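PDB 4ZDT: structure-specific endonuclease subunit slx4, which serves as the regulatory subunit of the Slx1-Slx4 structure-specific endonuclease, which nicks branched DNA near junctions during repair and recombination, and is represented here by its C-terminal domain. Local coordinates for residues S57-K61 with Y62-M66; I12-V15 with V16-A19; Q40-L43 with K44-N47. One frame throughout, in Å; residues are numbered along the deposited sequence.

Contact 1 (S57-K61 with Y62-M66); sequences SWCDK and YGVLM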
ATOM      1  N   SER B  57      -7.835  -9.449  11.852  1.00 26.39           N
ATOM      2  CA  SER B  57      -7.685 -10.596  10.949  1.00 26.09           C
ATOM      3  C   SER B  57      -7.279 -10.150   9.554  1.00 26.04           C
ATOM      4  O   SER B  57      -6.497 -10.824   8.889  1.00 25.19           O
ATOM      5  CB  SER B  57      -8.942 -11.493  10.895  1.00 27.33           C
ATOM      6  OG  SER B  57     -10.092 -10.794  10.430  1.00 27.01           O
ATOM      7  N   TRP B  58      -7.814  -9.007   9.122  1.00 25.47           N
ATOM      8  CA  TRP B  58      -7.437  -8.404   7.851  1.00 25.43           C
ATOM      9  C   TRP B  58      -5.945  -8.057   7.877  1.00 25.95           C
ATOM     10  O   TRP B  58      -5.208  -8.459   6.982  1.00 26.03           O
ATOM     11  CB  TRP B  58      -8.309  -7.164   7.569  1.00 24.87           C
ATOM     12  CG  TRP B  58      -7.991  -6.465   6.290  1.00 23.04           C
ATOM     13  CD1 TRP B  58      -8.416  -6.791   5.030  1.00 22.97           C
ATOM     14  CD2 TRP B  58      -7.174  -5.301   6.151  1.00 23.20           C
ATOM     15  NE1 TRP B  58      -7.895  -5.899   4.111  1.00 23.00           N
ATOM     16  CE2 TRP B  58      -7.135  -4.974   4.782  1.00 22.87           C
ATOM     17  CE3 TRP B  58      -6.479  -4.493   7.063  1.00 23.58           C
ATOM     18  CZ2 TRP B  58      -6.414  -3.868   4.289  1.00 24.04           C
ATOM     19  CZ3 TRP B  58      -5.778  -3.391   6.578  1.00 25.01           C
ATOM     20  CH2 TRP B  58      -5.757  -3.093   5.200  1.00 24.54           C
ATOM     21  N   CYS B  59      -5.506  -7.347   8.916  1.00 26.75           N
ATOM     22  CA  CYS B  59      -4.097  -6.967   9.045  1.00 28.79           C
ATOM     23  C   CYS B  59      -3.192  -8.195   9.022  1.00 30.04           C
ATOM     24  O   CYS B  59      -2.169  -8.214   8.314  1.00 29.91           O
ATOM     25  CB  CYS B  59      -3.819  -6.151  10.321  1.00 27.87           C
ATOM     26  SG  CYS B  59      -4.516  -4.484  10.435  1.00 29.97           S
ATOM     27  N   ASP B  60      -3.566  -9.229   9.784  1.00 31.18           N
ATOM     28  CA  ASP B  60      -2.743 -10.438   9.875  1.00 32.15           C
ATOM     29  C   ASP B  60      -2.649 -11.110   8.526  1.00 32.23           C
ATOM     30  O   ASP B  60      -1.582 -11.572   8.147  1.00 32.95           O
ATOM     31  CB  ASP B  60      -3.294 -11.429  10.915  1.00 33.34           C
ATOM     32  CG  ASP B  60      -2.287 -12.514  11.288  0.60 34.50           C
ATOM     33  OD1 ASP B  60      -1.085 -12.196  11.471  0.60 36.31           O
ATOM     34  OD2 ASP B  60      -2.700 -13.685  11.403  0.60 35.15           O
ATOM     35  N   LYS B  61      -3.757 -11.151   7.788  1.00 31.89           N
ATOM     36  CA  LYS B  61      -3.803 -11.840   6.505  1.00 32.02           C
ATOM     37  C   LYS B  61      -3.081 -11.079   5.377  1.00 31.54           C
ATOM     38  O   LYS B  61      -2.480 -11.696   4.496  1.00 31.03           O
ATOM     39  CB  LYS B  61      -5.260 -12.129   6.121  1.00 32.66           C
ATOM     40  CG  LYS B  61      -5.486 -12.753   4.755  1.00 35.51           C
ATOM     41  CD  LYS B  61      -5.275 -14.256   4.786  1.00 41.43           C
ATOM     42  CE  LYS B  61      -5.611 -14.896   3.454  1.00 43.71           C
ATOM     43  NZ  LYS B  61      -7.045 -14.661   3.050  1.00 46.48           N
ATOM     44  N   TYR B  62      -3.127  -9.754   5.413  1.00 31.49           N
ATOM     45  CA  TYR B  62      -2.639  -8.939   4.283  1.00 31.52           C
ATOM     46  C   TYR B  62      -1.381  -8.095   4.544  1.00 31.61           C
ATOM     47  O   TYR B  62      -0.999  -7.296   3.691  1.00 32.62           O
ATOM     48  CB  TYR B  62      -3.780  -8.065   3.717  1.00 30.81           C
ATOM     49  CG  TYR B  62      -4.906  -8.907   3.162  1.00 30.97           C
ATOM     50  CD1 TYR B  62      -4.803  -9.504   1.902  1.00 29.49           C
ATOM     51  CD2 TYR B  62      -6.056  -9.142   3.912  1.00 30.84           C
ATOM     52  CE1 TYR B  62      -5.819 -10.306   1.400  1.00 31.29           C
ATOM     53  CE2 TYR B  62      -7.085  -9.942   3.419  1.00 31.44           C
ATOM     54  CZ  TYR B  62      -6.962 -10.522   2.171  1.00 32.20           C
ATOM     55  OH  TYR B  62      -7.981 -11.312   1.687  1.00 32.52           O
ATOM     56  N   GLY B  63      -0.749  -8.272   5.705  1.00 31.93           N
ATOM     57  CA  GLY B  63       0.572  -7.711   5.989  1.00 31.84           C
ATOM     58  C   GLY B  63       0.572  -6.284   6.514  1.00 32.33           C
ATOM     59  O   GLY B  63       1.391  -5.439   6.109  1.00 32.40           O
ATOM     60  N   VAL B  64      -0.343  -5.996   7.411  1.00 32.35           N
ATOM     61  CA  VAL B  64      -0.392  -4.678   8.025  1.00 32.54           C
ATOM     62  C   VAL B  64       0.025  -4.814   9.498  1.00 33.49           C
ATOM     63  O   VAL B  64      -0.495  -5.685  10.208  1.00 33.14           O
ATOM     64  CB  VAL B  64      -1.801  -4.085   7.871  1.00 32.57           C
ATOM     65  CG1 VAL B  64      -1.912  -2.715   8.549  1.00 32.21           C
ATOM     66  CG2 VAL B  64      -2.175  -4.013   6.370  1.00 31.84           C
ATOM     67  N   LEU B  65       0.950  -3.961   9.945  1.00 33.16           N
ATOM     68  CA  LEU B  65       1.433  -3.985  11.320  1.00 34.33           C
ATOM     69  C   LEU B  65       0.504  -3.201  12.238  1.00 35.03           C
ATOM     70  O   LEU B  65       0.045  -2.108  11.893  1.00 34.86           O
ATOM     71  CB  LEU B  65       2.848  -3.372  11.423  1.00 34.33           C
ATOM     72  CG  LEU B  65       4.085  -4.151  10.951  1.00 33.84           C
ATOM     73  CD1 LEU B  65       4.022  -4.478   9.489  1.00 33.66           C
ATOM     74  CD2 LEU B  65       5.364  -3.362  11.260  1.00 32.95           C
ATOM     75  N   MET B  66       0.261  -3.754  13.419  1.00 35.58           N
ATOM     76  CA  MET B  66      -0.600  -3.119  14.393  1.00 37.68           C
ATOM     77  C   MET B  66       0.202  -2.602  15.587  1.00 39.06           C
ATOM     78  O   MET B  66       1.048  -3.319  16.133  1.00 39.23           O
ATOM     79  CB  MET B  66      -1.689  -4.108  14.833  1.00 37.04           C
ATOM     80  CG  MET B  66      -2.605  -4.523  13.670  1.00 37.33           C
ATOM     81  SD  MET B  66      -3.867  -5.730  14.124  1.00 34.49           S
ATOM     82  CE  MET B  66      -2.985  -7.255  13.829  1.00 33.16           C
TER
HETATM   83  O   HOH W   1      -9.538 -12.719   3.474  1.00 34.16           O
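Trp58 and Tyr62, one helical turn apart, set their long axes at about a right angle, with Tyr62 CD2 over one face of the indole, 3.5 Å from Trp58 CD1. The two ring planes are inclined by 40°, an oblique pairing. On the phenol Lys61 CG rests over one face, 3.7 Å from the Tyr62 ring centroid, a CH-pi contact from a chain that bends at chi2. A water bonded to Tyr62 OH is also reached, weakly, by Lys61 NZ. Beyond the helix end Gly63 takes positive phi, which suits glycine, and the chain turns back over Cys59. Cys59 O accepts from Gly63 N and Val64 N on opposite faces of its carbonyl plane, the Val64 bond nearly straight (173°). Val64 then straddles two residues: CG1 meets Cys59 SG at 3.7 Å, and CG2 lies 3.7 Å from Trp58 CZ3. Small Cys59 and branched Val64 fit the inner side, while unbranched Met66 bends at chi3 round Cys59 at the margin. This is the end of helix 52-62 in Slx4's all-helical C-terminal domain: Val64 and Trp58 reach Ile28 of helix 23-29, Trp58 NE1 bonds Ser13 of helix 3-18, and Val47 of the Slx1 chain packs on the indole.

Contact 2 (I12-V15 with V16-A19); sequences ISQV and VKQA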
ATOM      1  N   ILE B  12     -12.438  -3.660   3.120  1.00 23.55           N
ATOM      2  CA  ILE B  12     -11.439  -2.869   3.859  1.00 22.64           C
ATOM      3  C   ILE B  12     -10.303  -2.472   2.892  1.00 22.59           C
ATOM      4  O   ILE B  12      -9.906  -1.296   2.839  1.00 22.42           O
ATOM      5  CB  ILE B  12     -10.870  -3.605   5.110  1.00 23.30           C
ATOM      6  CG1 ILE B  12     -11.989  -3.958   6.121  1.00 21.66           C
ATOM      7  CG2 ILE B  12      -9.779  -2.762   5.805  1.00 21.17           C
ATOM      8  CD1 ILE B  12     -11.585  -5.071   7.123  1.00 25.95           C
ATOM      9  N   SER B  13      -9.808  -3.446   2.115  1.00 22.80           N
ATOM     10  CA  SER B  13      -8.749  -3.174   1.145  1.00 22.90           C
ATOM     11  C   SER B  13      -9.180  -2.098   0.146  1.00 23.32           C
ATOM     12  O   SER B  13      -8.394  -1.189  -0.171  1.00 23.07           O
ATOM     13  CB  SER B  13      -8.319  -4.450   0.416  1.00 23.17           C
ATOM     14  OG  SER B  13      -7.822  -5.424   1.344  1.00 22.60           O
ATOM     15  N   GLN B  14     -10.421  -2.204  -0.344  1.00 23.38           N
ATOM     16  CA  GLN B  14     -10.948  -1.235  -1.297  1.00 24.13           C
ATOM     17  C   GLN B  14     -10.999   0.164  -0.725  1.00 23.62           C
ATOM     18  O   GLN B  14     -10.662   1.117  -1.425  1.00 24.86           O
ATOM     19  CB  GLN B  14     -12.312  -1.651  -1.876  1.00 24.14           C
ATOM     20  CG  GLN B  14     -12.255  -2.903  -2.741  1.00 27.58           C
ATOM     21  CD  GLN B  14     -11.304  -2.769  -3.920  1.00 32.66           C
ATOM     22  OE1 GLN B  14     -11.471  -1.893  -4.777  1.00 36.00           O
ATOM     23  NE2 GLN B  14     -10.306  -3.636  -3.974  1.00 31.48           N
ATOM     24  N   VAL B  15     -11.376   0.310   0.544  1.00 22.79           N
ATOM     25  CA  VAL B  15     -11.390   1.633   1.154  1.00 22.85           C
ATOM     26  C   VAL B  15      -9.977   2.232   1.279  1.00 22.96           C
ATOM     27  O   VAL B  15      -9.741   3.428   0.980  1.00 22.59           O
ATOM     28  CB  VAL B  15     -12.080   1.630   2.538  1.00 23.80           C
ATOM     29  CG1 VAL B  15     -11.930   2.976   3.174  1.00 23.75           C
ATOM     30  CG2 VAL B  15     -13.587   1.274   2.396  1.00 23.74           C
ATOM     31  N   VAL B  16      -9.040   1.403   1.739  1.00 21.89           N
ATOM     32  CA  VAL B  16      -7.647   1.813   1.863  1.00 21.95           C
ATOM     33  C   VAL B  16      -7.106   2.340   0.532  1.00 22.33           C
ATOM     34  O   VAL B  16      -6.442   3.381   0.505  1.00 24.11           O
ATOM     35  CB  VAL B  16      -6.772   0.630   2.386  1.00 21.93           C
ATOM     36  CG1 VAL B  16      -5.267   0.956   2.285  1.00 21.30           C
ATOM     37  CG2 VAL B  16      -7.160   0.320   3.834  1.00 20.28           C
ATOM     38  N   LYS B  17      -7.411   1.627  -0.549  1.00 22.99           N
ATOM     39  CA  LYS B  17      -6.868   1.893  -1.869  1.00 24.00           C
ATOM     40  C   LYS B  17      -7.643   2.932  -2.672  1.00 25.28           C
ATOM     41  O   LYS B  17      -7.101   3.514  -3.620  1.00 24.75           O
ATOM     42  CB  LYS B  17      -6.768   0.593  -2.680  1.00 24.04           C
ATOM     43  CG  LYS B  17      -5.736  -0.387  -2.112  1.00 23.51           C
ATOM     44  CD  LYS B  17      -5.498  -1.572  -3.032  1.00 25.06           C
ATOM     45  CE  LYS B  17      -6.680  -2.533  -3.069  1.00 25.09           C
ATOM     46  NZ  LYS B  17      -6.341  -3.724  -3.936  1.00 23.37           N
ATOM     47  N   GLN B  18      -8.890   3.178  -2.284  1.00 25.71           N
ATOM     48  CA  GLN B  18      -9.749   4.082  -3.069  1.00 27.28           C
ATOM     49  C   GLN B  18     -10.036   5.427  -2.420  1.00 27.59           C
ATOM     50  O   GLN B  18     -10.450   6.359  -3.111  1.00 27.88           O
ATOM     51  CB  GLN B  18     -11.043   3.389  -3.454  1.00 26.53           C
ATOM     52  CG  GLN B  18     -10.828   2.260  -4.447  1.00 29.01           C
ATOM     53  CD  GLN B  18     -12.121   1.646  -4.937  1.00 31.57           C
ATOM     54  OE1 GLN B  18     -13.151   1.682  -4.248  1.00 34.07           O
ATOM     55  NE2 GLN B  18     -12.068   1.039  -6.114  1.00 31.40           N
ATOM     56  N   ALA B  19      -9.824   5.530  -1.108  1.00 27.41           N
ATOM     57  CA  ALA B  19     -10.006   6.787  -0.389  1.00 28.24           C
ATOM     58  C   ALA B  19      -9.082   7.875  -0.942  1.00 29.53           C
ATOM     59  O   ALA B  19      -7.917   7.590  -1.274  1.00 28.72           O
ATOM     60  CB  ALA B  19      -9.721   6.588   1.085  1.00 27.63           C
TER
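Lys17 lies along the carbonyl of Ser13, one turn back. Its CB is 3.5 Å from Ser13 O and its CG 3.4 Å from the same oxygen, which also accepts the backbone bond from Lys17 N. CD draws off to 4.1 Å from Ser13 O, but the bend at chi3 (-71°) brings CE back to 3.6 Å from that oxygen and 3.9 Å from Gln14 NE2. NZ, 4.0 Å from Gln14 NE2, bonds to the carbonyls of Glu44 and Gln46 of the Slx1 chain. A long lysine suits this place, carrying charge to backbone oxygens across the subunit interface. Gln14, bent at chi2, sends NE2 to the Glu44 carboxylate of the Slx1 chain. Its OE1 stands 3.3 Å from Gln18 NE2 without a hydrogen bond, and the two amide planes are turned 81° apart. As the helix ends, Ala19 N still bonds Val15 O, and the small Ala19 CB fits 3.2 Å from that oxygen. Helix 3-18 ends with one side on Slx1's RING finger domain and another in the core, where branched Ile12 and Val16 pack on Phe39 of helix 36-45 and Trp58 of helix 52-62, and Val16 on Trp25 and Ile28 of helix 23-29.

Contact 3 (Q40-L43 with K44-N47); sequences QLWL and KRKN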
ATOM      1  N   GLN B  40     -10.312   1.885  12.713  1.00 30.54           N
ATOM      2  CA  GLN B  40     -11.747   1.596  12.749  1.00 29.86           C
ATOM      3  C   GLN B  40     -12.583   2.866  12.551  1.00 30.26           C
ATOM      4  O   GLN B  40     -13.539   2.873  11.768  1.00 29.80           O
ATOM      5  CB  GLN B  40     -12.109   0.883  14.055  1.00 30.14           C
ATOM      6  CG  GLN B  40     -13.574   0.448  14.163  1.00 29.10           C
ATOM      7  CD  GLN B  40     -13.864  -0.251  15.479  1.00 30.59           C
ATOM      8  OE1 GLN B  40     -13.482   0.237  16.547  1.00 27.79           O
ATOM      9  NE2 GLN B  40     -14.531  -1.408  15.411  1.00 28.88           N
ATOM     10  N   LEU B  41     -12.202   3.940  13.246  1.00 30.82           N
ATOM     11  CA  LEU B  41     -12.882   5.240  13.115  1.00 31.64           C
ATOM     12  C   LEU B  41     -12.667   5.851  11.737  1.00 30.81           C
ATOM     13  O   LEU B  41     -13.605   6.396  11.131  1.00 30.73           O
ATOM     14  CB  LEU B  41     -12.409   6.202  14.220  1.00 32.80           C
ATOM     15  CG  LEU B  41     -12.774   5.831  15.658  1.00 36.07           C
ATOM     16  CD1 LEU B  41     -11.795   6.471  16.670  1.00 40.14           C
ATOM     17  CD2 LEU B  41     -14.201   6.248  15.963  1.00 39.25           C
ATOM     18  N   TRP B  42     -11.440   5.729  11.227  1.00 29.73           N
ATOM     19  CA  TRP B  42     -11.117   6.199   9.873  1.00 28.78           C
ATOM     20  C   TRP B  42     -12.009   5.485   8.858  1.00 28.30           C
ATOM     21  O   TRP B  42     -12.603   6.117   7.985  1.00 27.47           O
ATOM     22  CB  TRP B  42      -9.630   5.944   9.578  1.00 29.41           C
ATOM     23  CG  TRP B  42      -9.071   6.471   8.246  1.00 28.46           C
ATOM     24  CD1 TRP B  42      -8.526   7.708   8.018  1.00 30.07           C
ATOM     25  CD2 TRP B  42      -8.933   5.742   7.015  1.00 28.00           C
ATOM     26  NE1 TRP B  42      -8.089   7.808   6.708  1.00 28.40           N
ATOM     27  CE2 TRP B  42      -8.325   6.617   6.073  1.00 27.94           C
ATOM     28  CE3 TRP B  42      -9.267   4.437   6.612  1.00 26.03           C
ATOM     29  CZ2 TRP B  42      -8.048   6.229   4.752  1.00 27.80           C
ATOM     30  CZ3 TRP B  42      -8.993   4.051   5.289  1.00 27.19           C
ATOM     31  CH2 TRP B  42      -8.388   4.952   4.378  1.00 27.93           C
ATOM     32  N   LEU B  43     -12.120   4.162   8.979  1.00 27.59           N
ATOM     33  CA  LEU B  43     -13.014   3.412   8.107  1.00 27.66           C
ATOM     34  C   LEU B  43     -14.465   3.872   8.241  1.00 27.78           C
ATOM     35  O   LEU B  43     -15.173   3.990   7.251  1.00 27.22           O
ATOM     36  CB  LEU B  43     -12.909   1.898   8.366  1.00 26.73           C
ATOM     37  CG  LEU B  43     -11.554   1.295   7.995  1.00 26.52           C
ATOM     38  CD1 LEU B  43     -11.409  -0.111   8.585  1.00 25.90           C
ATOM     39  CD2 LEU B  43     -11.381   1.324   6.455  1.00 23.15           C
ATOM     40  N   LYS B  44     -14.905   4.103   9.473  1.00 29.38           N
ATOM     41  CA  LYS B  44     -16.294   4.525   9.704  1.00 31.06           C
ATOM     42  C   LYS B  44     -16.613   5.824   8.943  1.00 32.14           C
ATOM     43  O   LYS B  44     -17.653   5.931   8.277  1.00 31.58           O
ATOM     44  CB  LYS B  44     -16.547   4.670  11.204  1.00 31.17           C
ATOM     45  CG  LYS B  44     -17.991   5.006  11.577  1.00 32.78           C
ATOM     46  CD  LYS B  44     -18.121   5.125  13.092  1.00 34.95           C
ATOM     47  CE  LYS B  44     -19.455   5.787  13.473  1.00 38.02           C
ATOM     48  NZ  LYS B  44     -19.619   5.773  14.957  1.00 41.79           N
ATOM     49  N   ARG B  45     -15.694   6.791   9.019  1.00 33.72           N
ATOM     50  CA  ARG B  45     -15.794   8.043   8.242  1.00 35.07           C
ATOM     51  C   ARG B  45     -15.844   7.815   6.733  1.00 35.22           C
ATOM     52  O   ARG B  45     -16.322   8.681   5.992  1.00 35.40           O
ATOM     53  CB  ARG B  45     -14.626   8.988   8.570  1.00 35.49           C
ATOM     54  CG  ARG B  45     -14.725   9.665   9.936  1.00 38.97           C
ATOM     55  CD  ARG B  45     -13.649  10.767  10.117  1.00 45.36           C
ATOM     56  NE  ARG B  45     -12.465  10.285  10.836  1.00 49.23           N
ATOM     57  CZ  ARG B  45     -11.227  10.227  10.339  1.00 50.28           C
ATOM     58  NH1 ARG B  45     -10.964  10.630   9.099  1.00 50.31           N
ATOM     59  NH2 ARG B  45     -10.242   9.762  11.101  1.00 50.99           N
ATOM     60  N   LYS B  46     -15.352   6.664   6.271  1.00 35.06           N
ATOM     61  CA  LYS B  46     -15.399   6.338   4.840  1.00 35.29           C
ATOM     62  C   LYS B  46     -16.594   5.446   4.495  1.00 35.13           C
ATOM     63  O   LYS B  46     -16.551   4.718   3.501  1.00 35.64           O
ATOM     64  CB  LYS B  46     -14.108   5.637   4.382  1.00 35.48           C
ATOM     65  CG  LYS B  46     -12.782   6.281   4.795  1.00 36.53           C
ATOM     66  CD  LYS B  46     -12.582   7.628   4.155  1.00 37.19           C
ATOM     67  CE  LYS B  46     -11.195   8.170   4.450  1.00 38.04           C
ATOM     68  NZ  LYS B  46     -11.044   8.643   5.845  1.00 40.47           N
ATOM     69  N   ASN B  47     -17.641   5.494   5.315  1.00 35.33           N
ATOM     70  CA  ASN B  47     -18.833   4.665   5.126  1.00 35.30           C
ATOM     71  C   ASN B  47     -18.530   3.154   5.216  1.00 33.82           C
ATOM     72  O   ASN B  47     -19.092   2.366   4.453  1.00 34.29           O
ATOM     73  CB  ASN B  47     -19.499   4.964   3.763  1.00 36.52           C
ATOM     74  CG  ASN B  47     -20.579   6.032   3.841  1.00 40.16           C
ATOM     75  OD1 ASN B  47     -20.941   6.501   4.922  1.00 45.59           O
ATOM     76  ND2 ASN B  47     -21.109   6.418   2.677  1.00 41.79           N
TER
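Helix 36-45 runs out here through bonds from N-H of i+4 to C=O of i, Lys44 N to Gln40 O and Arg45 N to Leu41 O, after which Lys46 N turns to Leu43 O at 2.9 Å, keeping a weak bond to Trp42 O, and a Schellman motif closes the end with Leu48 N reaching back to Leu43 O and Asn47 N to Lys44 O.

Trp42 carries the side-chain contact. Lys46 climbs from the turn with bends at chi2 and chi4, its CG passing 3.2 Å from Trp42 O, and folds over one indole face. NZ sits 3.3 Å from the centroid of the Trp42 five-membered ring, only 17° from the ring normal, a cation-pi contact. CE lies over the six-membered ring, 4.0 Å from its centroid, so that a methylene and the ammonium group share the same face. Trp42 NE1, although just 3.2 Å from Lys46 NZ, cannot bond it, both being donors; its N-H goes to Asp21 OD2. Arg45 approaches differently. Its guanidinium is turned 87° from the indole plane, with NH1 4.0 Å from Trp42 CD1, and one of its faces lies over Trp42 CA. Asn47 is the C-prime residue, with positive phi, and asparagine tolerates this left-handed conformation better than most residues other than glycine.

A broad aromatic suits position 42 because it can bury one part in the fold against Val15 and Ala19 and offer its pi cloud to a lysine. The ammonium group would be favoured electrostatically by that cloud. The Asp21 carboxylate, bonded to the indole N-H, would probably also offset the ammonium charge directly, and may enrich the ring's electron density.

From the N terminus, the chain first passes contact 2, at the end of helix 3-18, then contact 3, where helix 36-45 stops, and last contact 1, where helix 52-62 gives way to the C-terminal loop. Each is local, and none closes a long loop; they follow in series, neither nested nor crossed. Helix 3-18 ties them together. Val15 CG1 of contact 2 packs 3.6 Å from Lys46 CB of contact 3 and also meets Leu43 and Trp42, while Ile12 CG2 lies 3.6 Å from Trp58 CE2 of contact 1. Contacts 1 and 3 do not touch: their nearest atoms are about 7 Å apart. Contacts 1 and 2 also meet the Slx1 chain.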